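Local coordinates for subtilase cytotoxin, subunit B (Escherichia coli, PDB 3DWA), which probably forms the pentameric, glycan-binding B subunit ring that delivers the catalytic subunit of an AB5 toxin to susceptible cells, at residues K27-I32 / S43-N49; L60-A64 / L97-S101; R75-E79 / C109-R114. One frame throughout, in Å; residues are numbered along the deposited sequence.

In the fold
Three contacts around one curled antiparallel sheet illustrate how chemistry follows position in a fold. Interaction 1 joins the two strands of a hairpin, held by backbone hydrogen bonds, with two cysteines facing each other. Interaction 2, whose touching residues are all buried, sets a helix on the sheet mainly through leucine side chains. Interaction 3 is only partly buried: a loop after the strand of interaction 2 lies along that strand's neighbour, joined by arginines, a tyrosine and waters. Interaction 1 lies across the chain's centre from interaction 3, their centres about 17 Å apart. Phe30 of 27-32 packs on the helix of interaction 2, while 97-101 pairs with 75-79 of interaction 3.

Interaction 1: residues K27-I32 / S43-N49; sequences KPYFCI and SACSMKN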
loop_
_atom_site.group_PDB
_atom_site.type_symbol
_atom_site.label_atom_id
_atom_site.label_comp_id
_atom_site.label_asym_id
_atom_site.label_seq_id
_atom_site.Cartn_x
_atom_site.Cartn_y
_atom_site.Cartn_z
ATOM N N LYS C 27 0.705 11.657 -17.394
ATOM C CA LYS C 27 1.628 11.097 -16.409
ATOM C C LYS C 27 1.343 11.599 -14.993
ATOM O O LYS C 27 1.369 12.811 -14.773
ATOM C CB LYS C 27 3.073 11.486 -16.781
ATOM C CG LYS C 27 3.809 10.420 -17.558
ATOM C CD LYS C 27 4.127 10.827 -18.992
ATOM C CE LYS C 27 4.483 9.581 -19.823
ATOM N NZ LYS C 27 3.576 8.409 -19.459
ATOM N N PRO C 28 1.078 10.683 -14.027
ATOM C CA PRO C 28 0.945 11.163 -12.663
ATOM C C PRO C 28 2.296 11.729 -12.168
ATOM O O PRO C 28 3.343 11.222 -12.553
ATOM C CB PRO C 28 0.622 9.881 -11.882
ATOM C CG PRO C 28 1.190 8.782 -12.704
ATOM C CD PRO C 28 0.901 9.212 -14.099
ATOM N N TYR C 29 2.257 12.781 -11.342
ATOM C CA TYR C 29 3.483 13.258 -10.643
ATOM C C TYR C 29 3.144 13.680 -9.210
ATOM O O TYR C 29 1.969 13.826 -8.866
ATOM C CB TYR C 29 4.157 14.460 -11.378
ATOM C CG TYR C 29 3.357 15.737 -11.254
ATOM C CD1 TYR C 29 3.529 16.616 -10.156
ATOM C CD2 TYR C 29 2.455 16.071 -12.220
ATOM C CE1 TYR C 29 2.759 17.768 -10.036
ATOM C CE2 TYR C 29 1.694 17.209 -12.133
ATOM C CZ TYR C 29 1.864 18.065 -11.041
ATOM O OH TYR C 29 1.078 19.172 -10.973
ATOM N N PHE C 30 4.171 13.834 -8.376
ATOM C CA PHE C 30 3.997 14.474 -7.071
ATOM C C PHE C 30 5.211 15.382 -6.852
ATOM O O PHE C 30 6.263 15.192 -7.474
ATOM C CB PHE C 30 3.785 13.432 -5.917
ATOM C CG PHE C 30 5.053 12.728 -5.485
ATOM C CD1 PHE C 30 5.797 13.214 -4.401
ATOM C CD2 PHE C 30 5.491 11.565 -6.146
ATOM C CE1 PHE C 30 6.999 12.592 -4.025
ATOM C CE2 PHE C 30 6.676 10.948 -5.781
ATOM C CZ PHE C 30 7.426 11.450 -4.698
ATOM N N CYS C 31 5.056 16.374 -5.994
ATOM C CA CYS C 31 6.108 17.311 -5.683
ATOM C C CYS C 31 6.072 17.446 -4.165
ATOM O O CYS C 31 5.002 17.462 -3.570
ATOM C CB CYS C 31 5.853 18.665 -6.411
ATOM S SG CYS C 31 7.271 19.864 -6.285
ATOM N N ILE C 32 7.235 17.476 -3.529
ATOM C CA ILE C 32 7.302 17.759 -2.089
ATOM C C ILE C 32 8.012 19.086 -1.837
ATOM O O ILE C 32 8.803 19.517 -2.649
ATOM C CB ILE C 32 8.044 16.642 -1.328
ATOM C CG1 ILE C 32 9.413 16.400 -1.960
ATOM C CG2 ILE C 32 7.205 15.350 -1.310
ATOM C CD1 ILE C 32 10.238 15.360 -1.244
ATOM N N SER C 43 12.459 22.035 -3.106
ATOM C CA SER C 43 11.331 21.384 -3.746
ATOM C C SER C 43 11.938 20.415 -4.747
ATOM O O SER C 43 13.006 20.662 -5.293
ATOM C CB SER C 43 10.431 22.360 -4.522
ATOM O OG SER C 43 9.884 23.395 -3.710
ATOM N N ALA C 44 11.238 19.318 -4.964
ATOM C CA ALA C 44 11.625 18.318 -5.938
ATOM C C ALA C 44 10.374 17.518 -6.311
ATOM O O ALA C 44 9.566 17.223 -5.431
ATOM C CB ALA C 44 12.708 17.405 -5.314
ATOM N N CYS C 45 10.207 17.189 -7.601
ATOM C CA CYS C 45 9.100 16.381 -8.102
ATOM C C CYS C 45 9.546 15.032 -8.706
ATOM O O CYS C 45 10.614 14.935 -9.280
ATOM C CB CYS C 45 8.313 17.124 -9.207
ATOM S SG CYS C 45 7.882 18.804 -8.770
ATOM N N SER C 46 8.692 14.016 -8.608
ATOM C CA SER C 46 8.895 12.770 -9.343
ATOM C C SER C 46 7.687 12.585 -10.284
ATOM O O SER C 46 6.529 12.822 -9.896
ATOM C CB SER C 46 9.043 11.591 -8.364
ATOM O OG SER C 46 9.143 10.333 -9.038
HETATM N N MSE C 47 7.970 12.188 -11.520
HETATM C CA MSE C 47 6.952 11.903 -12.500
HETATM C C MSE C 47 7.055 10.453 -12.957
HETATM O O MSE C 47 8.159 9.935 -13.184
HETATM C CB MSE C 47 7.101 12.820 -13.705
HETATM C CG MSE C 47 6.070 12.572 -14.817
HETATM SE SE MSE C 47 6.255 14.104 -16.023
HETATM C CE MSE C 47 6.467 15.560 -14.674
ATOM N N LYS C 48 5.903 9.796 -13.067
ATOM C CA LYS C 48 5.863 8.383 -13.433
ATOM C C LYS C 48 6.152 8.218 -14.929
ATOM O O LYS C 48 5.628 8.968 -15.736
ATOM C CB LYS C 48 4.493 7.799 -13.082
ATOM C CG LYS C 48 4.414 6.291 -13.124
ATOM C CD LYS C 48 2.994 5.857 -12.792
ATOM C CE LYS C 48 2.749 4.358 -12.870
ATOM N NZ LYS C 48 1.240 4.095 -12.829
ATOM N N ASN C 49 6.968 7.224 -15.279
ATOM C CA ASN C 49 7.388 6.983 -16.678
ATOM C C ASN C 49 8.029 8.188 -17.402
ATOM O O ASN C 49 8.044 8.244 -18.630
ATOM C CB ASN C 49 6.211 6.466 -17.541
ATOM C CG ASN C 49 5.499 5.247 -16.928
ATOM O OD1 ASN C 49 4.248 5.182 -16.908
ATOM N ND2 ASN C 49 6.281 4.289 -16.428
#
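The Phe30 ring meets Ser46 obliquely, its CE2 lying 3.6 Å from Ser46 CB, while Ile32 CG2 from its own strand sits at the ring edge, in plane. Phe19 meets the same ring with nearly parallel planes, and Tyr61 of helix 57-70 packs edge-to-face with it. With chi1 of 76°, CG of Phe30 is held between the backbone N and the carbonyl carbon, and the ring leans over toward the serine. The Tyr29 ring lies on the other sheet face and leads away from the partner strand, leaving CB to touch Met47, a selenomethionine, while the ring packs edge-to-face with Phe88 and the hydroxyl bonds to Trp2 of a second subunit.

Behind these side chains runs a beta hairpin of the oligonucleotide/oligosaccharide-binding (OB) fold used by AB5 toxin B subunits. Phe30 and Ser46 form a hydrogen-bonded antiparallel pair, Phe30 N giving to Ser46 O at 3.0 Å and Ser46 N returning the bond to Phe30 O at 2.9 Å. Beyond strand 43-47, Lys48 N still reaches Pro28 O at 3.0 Å, almost straight at 179°. At the other end Ile32 N bonds firmly to Ala44 O, but the return bond from Ala44 N to Ile32 O is weak.

At the non-hydrogen-bonded pair of Cys31 and Cys45, SG of Cys31 stands anti to its backbone N and that of Cys45 lies beside its own, turning the sulfurs together. A disulfide between them is seen in another structure of this protein; here the SG atoms of Cys31 and Cys45 are modelled 2.8 Å apart, longer than a disulfide yet shorter than a normal nonbonded contact, leaving the bonding state in doubt. Where the strands part, Pro28 CG presses closely on Lys48 CD at 3.4 Å.

Interaction 2: residues L60-A64 / L97-S101; sequences LYNQA and LVGLS
Leu60 reaches from the helix onto strand 97-101 with both of its methyls, a helix-on-sheet contact inside the OB fold. Leu60 CD1 sits 3.3 Å from Leu97 O and 4.1 Å from Leu97 CG; Leu60 CD2 rests over the backbone, 3.8 Å from Gly99 N. With chi1 at -72°, CG lies anti to the carbonyl carbon, and the fork spreads its two methyls along the strand. The strand answers with Leu100, whose CD1 pushes into the helix one turn further on. Leu100 CD1 meets Gln63 CB at 3.7 Å and Ala64 CB at 4.1 Å, the glutamine and leucine side chains sliding past each other in opposite directions. The side-chain packing is apolar, methyls also touching polar backbone atoms, and the short segments run at about 40° to one another with their axes 9.2 Å apart.

The next shell explains why the strand presents itself this way. Val98 and Gly99 both stand opposite Tyr77 in a classic beta bulge, and the extra residue lets Leu97 and Leu100, three positions apart, both point toward the helix. Ile76 of strand 73-79 touches both of these leucines, and Phe30 packs against Leu60, Ala64 and Leu97. Further out, Leu100 and Ser101 pair in an antiparallel ladder with a strand of a third subunit, which carries the sheet across the pentamer interface; Thr21 of that subunit touches Leu60 and Leu100 too. At the helix surface, CD1 of Leu100 comes within 3.6 Å of Ala64 N, an amide already bonded within the helix to Leu60 O at 2.8 Å.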
loop_
_atom_site.group_PDB
_atom_site.type_symbol
_atom_site.label_atom_id
_atom_site.label_comp_id
_atom_site.label_asym_id
_atom_site.label_seq_id
_atom_site.Cartn_x
_atom_site.Cartn_y
_atom_site.Cartn_z
ATOM N N LEU C 60 9.522 6.292 -4.441
ATOM C CA LEU C 60 9.695 7.648 -3.966
ATOM C C LEU C 60 8.402 8.204 -3.387
ATOM O O LEU C 60 8.429 8.813 -2.321
ATOM C CB LEU C 60 10.229 8.556 -5.080
ATOM C CG LEU C 60 11.708 8.317 -5.456
ATOM C CD1 LEU C 60 11.959 9.225 -6.595
ATOM C CD2 LEU C 60 12.690 8.585 -4.331
ATOM N N TYR C 61 7.293 7.969 -4.081
ATOM C CA TYR C 61 6.000 8.389 -3.608
ATOM C C TYR C 61 5.676 7.846 -2.208
ATOM O O TYR C 61 5.282 8.611 -1.343
ATOM C CB TYR C 61 4.886 8.028 -4.592
ATOM C CG TYR C 61 3.539 8.336 -3.995
ATOM C CD1 TYR C 61 3.083 9.622 -3.933
ATOM C CD2 TYR C 61 2.754 7.322 -3.419
ATOM C CE1 TYR C 61 1.867 9.927 -3.350
ATOM C CE2 TYR C 61 1.523 7.602 -2.835
ATOM C CZ TYR C 61 1.091 8.927 -2.820
ATOM O OH TYR C 61 -0.118 9.255 -2.283
ATOM N N ASN C 62 5.809 6.514 -2.028
ATOM C CA ASN C 62 5.492 5.853 -0.797
ATOM C C ASN C 62 6.432 6.326 0.285
ATOM O O ASN C 62 5.996 6.576 1.408
ATOM C CB ASN C 62 5.590 4.308 -0.941
ATOM C CG ASN C 62 4.216 3.614 -1.225
ATOM O OD1 ASN C 62 3.248 4.211 -1.767
ATOM N ND2 ASN C 62 4.138 2.330 -0.846
ATOM N N GLN C 63 7.733 6.379 -0.033
ATOM C CA GLN C 63 8.730 6.851 0.923
ATOM C C GLN C 63 8.538 8.326 1.372
ATOM O O GLN C 63 8.563 8.638 2.578
ATOM C CB GLN C 63 10.144 6.586 0.394
ATOM C CG GLN C 63 11.190 6.549 1.482
ATOM C CD GLN C 63 10.944 5.428 2.469
ATOM O OE1 GLN C 63 10.840 5.649 3.669
ATOM N NE2 GLN C 63 10.810 4.234 1.961
ATOM N N ALA C 64 8.343 9.221 0.417
ATOM C CA ALA C 64 8.080 10.647 0.709
ATOM C C ALA C 64 6.813 10.883 1.556
ATOM O O ALA C 64 6.798 11.704 2.485
ATOM C CB ALA C 64 8.025 11.455 -0.563
ATOM N N LEU C 97 13.231 14.531 -8.047
ATOM C CA LEU C 97 13.540 13.757 -6.843
ATOM C C LEU C 97 14.172 12.433 -7.253
ATOM O O LEU C 97 13.609 11.686 -8.067
ATOM C CB LEU C 97 12.235 13.496 -6.054
ATOM C CG LEU C 97 12.390 12.816 -4.685
ATOM C CD1 LEU C 97 13.439 13.501 -3.788
ATOM C CD2 LEU C 97 11.015 12.626 -3.978
ATOM N N VAL C 98 15.328 12.126 -6.694
ATOM C CA VAL C 98 16.097 10.985 -7.170
ATOM C C VAL C 98 16.480 10.049 -6.053
ATOM O O VAL C 98 17.122 9.024 -6.295
ATOM C CB VAL C 98 17.331 11.405 -8.116
ATOM C CG1 VAL C 98 16.865 12.360 -9.196
ATOM C CG2 VAL C 98 18.544 12.005 -7.338
ATOM N N GLY C 99 16.050 10.370 -4.836
ATOM C CA GLY C 99 16.406 9.557 -3.694
ATOM C C GLY C 99 16.045 10.184 -2.361
ATOM O O GLY C 99 15.794 11.387 -2.294
ATOM N N LEU C 100 16.053 9.377 -1.300
ATOM C CA LEU C 100 15.743 9.853 0.081
ATOM C C LEU C 100 16.491 8.982 1.066
ATOM O O LEU C 100 16.725 7.789 0.786
ATOM C CB LEU C 100 14.230 9.692 0.375
ATOM C CG LEU C 100 13.191 10.480 -0.438
ATOM C CD1 LEU C 100 11.797 9.842 -0.430
ATOM C CD2 LEU C 100 13.133 11.950 0.096
ATOM N N SER C 101 16.831 9.538 2.237
ATOM C CA SER C 101 17.485 8.798 3.289
ATOM C C SER C 101 17.052 9.324 4.658
ATOM O O SER C 101 16.789 10.511 4.810
ATOM C CB SER C 101 19.002 9.041 3.216
ATOM O OG SER C 101 19.574 8.321 2.142
#

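Interaction 3: residues R75-E79 / C109-R114; sequences RIYYE and CFGPDR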
loop_
_atom_site.group_PDB
_atom_site.type_symbol
_atom_site.label_atom_id
_atom_site.label_comp_id
_atom_site.label_asym_id
_atom_site.label_seq_id
_atom_site.Cartn_x
_atom_site.Cartn_y
_atom_site.Cartn_z
ATOM N N ARG C 75 17.243 13.307 4.117
ATOM C CA ARG C 75 18.035 13.857 3.031
ATOM C C ARG C 75 17.205 13.703 1.789
ATOM O O ARG C 75 16.685 12.615 1.547
ATOM C CB ARG C 75 19.317 13.054 2.857
ATOM C CG ARG C 75 20.155 13.435 1.624
ATOM C CD ARG C 75 21.515 12.815 1.708
ATOM N NE ARG C 75 22.354 13.393 2.764
ATOM C CZ ARG C 75 23.541 12.881 3.136
ATOM N NH1 ARG C 75 24.022 11.785 2.541
ATOM N NH2 ARG C 75 24.252 13.449 4.109
ATOM N N ILE C 76 17.082 14.795 1.034
ATOM C CA ILE C 76 16.464 14.815 -0.277
ATOM C C ILE C 76 17.581 14.849 -1.297
ATOM O O ILE C 76 18.442 15.730 -1.239
ATOM C CB ILE C 76 15.494 16.052 -0.454
ATOM C CG1 ILE C 76 14.089 15.716 0.083
ATOM C CG2 ILE C 76 15.221 16.350 -1.907
ATOM C CD1 ILE C 76 14.005 15.486 1.528
ATOM N N TYR C 77 17.570 13.882 -2.217
ATOM C CA TYR C 77 18.475 13.848 -3.374
ATOM C C TYR C 77 17.746 14.296 -4.606
ATOM O O TYR C 77 16.665 13.781 -4.912
ATOM C CB TYR C 77 18.919 12.431 -3.649
ATOM C CG TYR C 77 19.754 11.786 -2.606
ATOM C CD1 TYR C 77 21.148 11.830 -2.677
ATOM C CD2 TYR C 77 19.165 11.080 -1.554
ATOM C CE1 TYR C 77 21.930 11.172 -1.697
ATOM C CE2 TYR C 77 19.926 10.437 -0.598
ATOM C CZ TYR C 77 21.310 10.477 -0.687
ATOM O OH TYR C 77 22.035 9.844 0.286
ATOM N N TYR C 78 18.330 15.247 -5.339
ATOM C CA TYR C 78 17.626 15.876 -6.444
ATOM C C TYR C 78 18.553 16.101 -7.654
ATOM O O TYR C 78 19.767 16.125 -7.531
ATOM C CB TYR C 78 16.964 17.201 -5.976
ATOM C CG TYR C 78 17.981 18.317 -5.718
ATOM C CD1 TYR C 78 18.284 19.237 -6.708
ATOM C CD2 TYR C 78 18.664 18.404 -4.511
ATOM C CE1 TYR C 78 19.237 20.241 -6.506
ATOM C CE2 TYR C 78 19.624 19.408 -4.281
ATOM C CZ TYR C 78 19.909 20.309 -5.294
ATOM O OH TYR C 78 20.831 21.307 -5.100
ATOM N N GLU C 79 17.953 16.268 -8.820
ATOM C CA GLU C 79 18.687 16.679 -9.995
ATOM C C GLU C 79 18.039 17.920 -10.606
ATOM O O GLU C 79 16.902 17.857 -11.033
ATOM C CB GLU C 79 18.753 15.573 -11.017
ATOM C CG GLU C 79 19.288 16.078 -12.297
ATOM C CD GLU C 79 20.001 15.034 -13.054
ATOM O OE1 GLU C 79 19.353 14.394 -13.926
ATOM O OE2 GLU C 79 21.201 14.839 -12.735
ATOM N N CYS C 109 23.591 11.822 7.274
ATOM C CA CYS C 109 22.487 10.995 6.798
ATOM C C CYS C 109 23.004 9.690 6.211
ATOM O O CYS C 109 24.188 9.579 5.902
ATOM C CB CYS C 109 21.593 11.780 5.815
ATOM S SG CYS C 109 21.058 13.405 6.544
ATOM N N PHE C 110 22.107 8.718 6.053
ATOM C CA PHE C 110 22.461 7.400 5.540
ATOM C C PHE C 110 22.525 7.356 3.999
ATOM O O PHE C 110 21.683 7.887 3.328
ATOM C CB PHE C 110 21.440 6.378 6.096
ATOM C CG PHE C 110 21.718 4.943 5.709
ATOM C CD1 PHE C 110 22.929 4.337 6.037
ATOM C CD2 PHE C 110 20.741 4.182 5.049
ATOM C CE1 PHE C 110 23.176 3.011 5.677
ATOM C CE2 PHE C 110 20.982 2.852 4.681
ATOM C CZ PHE C 110 22.207 2.264 5.010
ATOM N N GLY C 111 23.499 6.708 3.412
ATOM C CA GLY C 111 23.485 6.687 1.964
ATOM C C GLY C 111 24.667 7.421 1.356
ATOM O O GLY C 111 25.512 7.920 2.097
ATOM N N PRO C 112 24.702 7.509 0.013
ATOM C CA PRO C 112 25.774 8.207 -0.667
ATOM C C PRO C 112 25.620 9.741 -0.563
ATOM O O PRO C 112 24.531 10.250 -0.320
ATOM C CB PRO C 112 25.605 7.775 -2.127
ATOM C CG PRO C 112 24.084 7.572 -2.261
ATOM C CD PRO C 112 23.687 6.987 -0.930
ATOM N N ASP C 113 26.731 10.439 -0.773
ATOM C CA ASP C 113 26.774 11.875 -1.016
ATOM C C ASP C 113 26.580 12.204 -2.478
ATOM O O ASP C 113 27.530 12.002 -3.291
ATOM C CB ASP C 113 28.163 12.437 -0.655
ATOM C CG ASP C 113 28.477 12.355 0.810
ATOM O OD1 ASP C 113 27.565 12.378 1.656
ATOM O OD2 ASP C 113 29.684 12.287 1.117
ATOM N N ARG C 114 25.461 12.840 -2.810
ATOM C CA ARG C 114 25.294 13.419 -4.138
ATOM C C ARG C 114 25.803 14.872 -4.096
ATOM O O ARG C 114 25.062 15.794 -3.752
ATOM C CB ARG C 114 23.838 13.316 -4.612
ATOM C CG ARG C 114 23.564 13.794 -6.025
ATOM C CD ARG C 114 22.089 13.600 -6.425
ATOM N NE ARG C 114 21.851 13.992 -7.822
ATOM C CZ ARG C 114 22.115 13.215 -8.874
ATOM N NH1 ARG C 114 22.592 11.997 -8.701
ATOM N NH2 ARG C 114 21.894 13.654 -10.103
HETATM O O HOH W 1 26.629 10.310 3.157
HETATM O O HOH W 2 27.082 13.169 3.942
#
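Polar side chains of strand 75-79 grip the backbone of loop 109-114, and an arginine of the loop reaches back, in a loop-on-sheet contact at the partly exposed side of the OB fold. Its centre is Pro112 O. Tyr77 OH donates to Pro112 O at 2.6 Å, in the carbonyl plane, with the oxygen at the edge of the tyrosine ring; Arg75 NH1 adds a weak bond. Cys109, linked to Cys103 by a disulfide, lays its CB over one face of the Arg75 guanidinium, 3.5 Å from CZ. Asp113 OD1 makes a long salt bridge to Arg75 NH1 at 3.7 Å, and a water bridges the two while also donating to Gly111 O. Ser12 holds the NE of Arg75.

Toward the other end Arg114 stretches out along the strand, extended from CG to NE with chi1 -176°. Arg114 NE bonds to Tyr78 O at 3.0 Å from well above the carbonyl plane, and Arg114 NH2 forms a salt bridge with Glu79 OE2 at 3.0 Å. Arg7 shares that carboxylate, Trp53 binds its other oxygen, and Thr3 O takes Arg114 NH1.

With two arginines close by, Glu79 is probably ionised, whereas the water-bridged, long Arg75–Asp113 pair suggests a softer, more solvent-screened attraction.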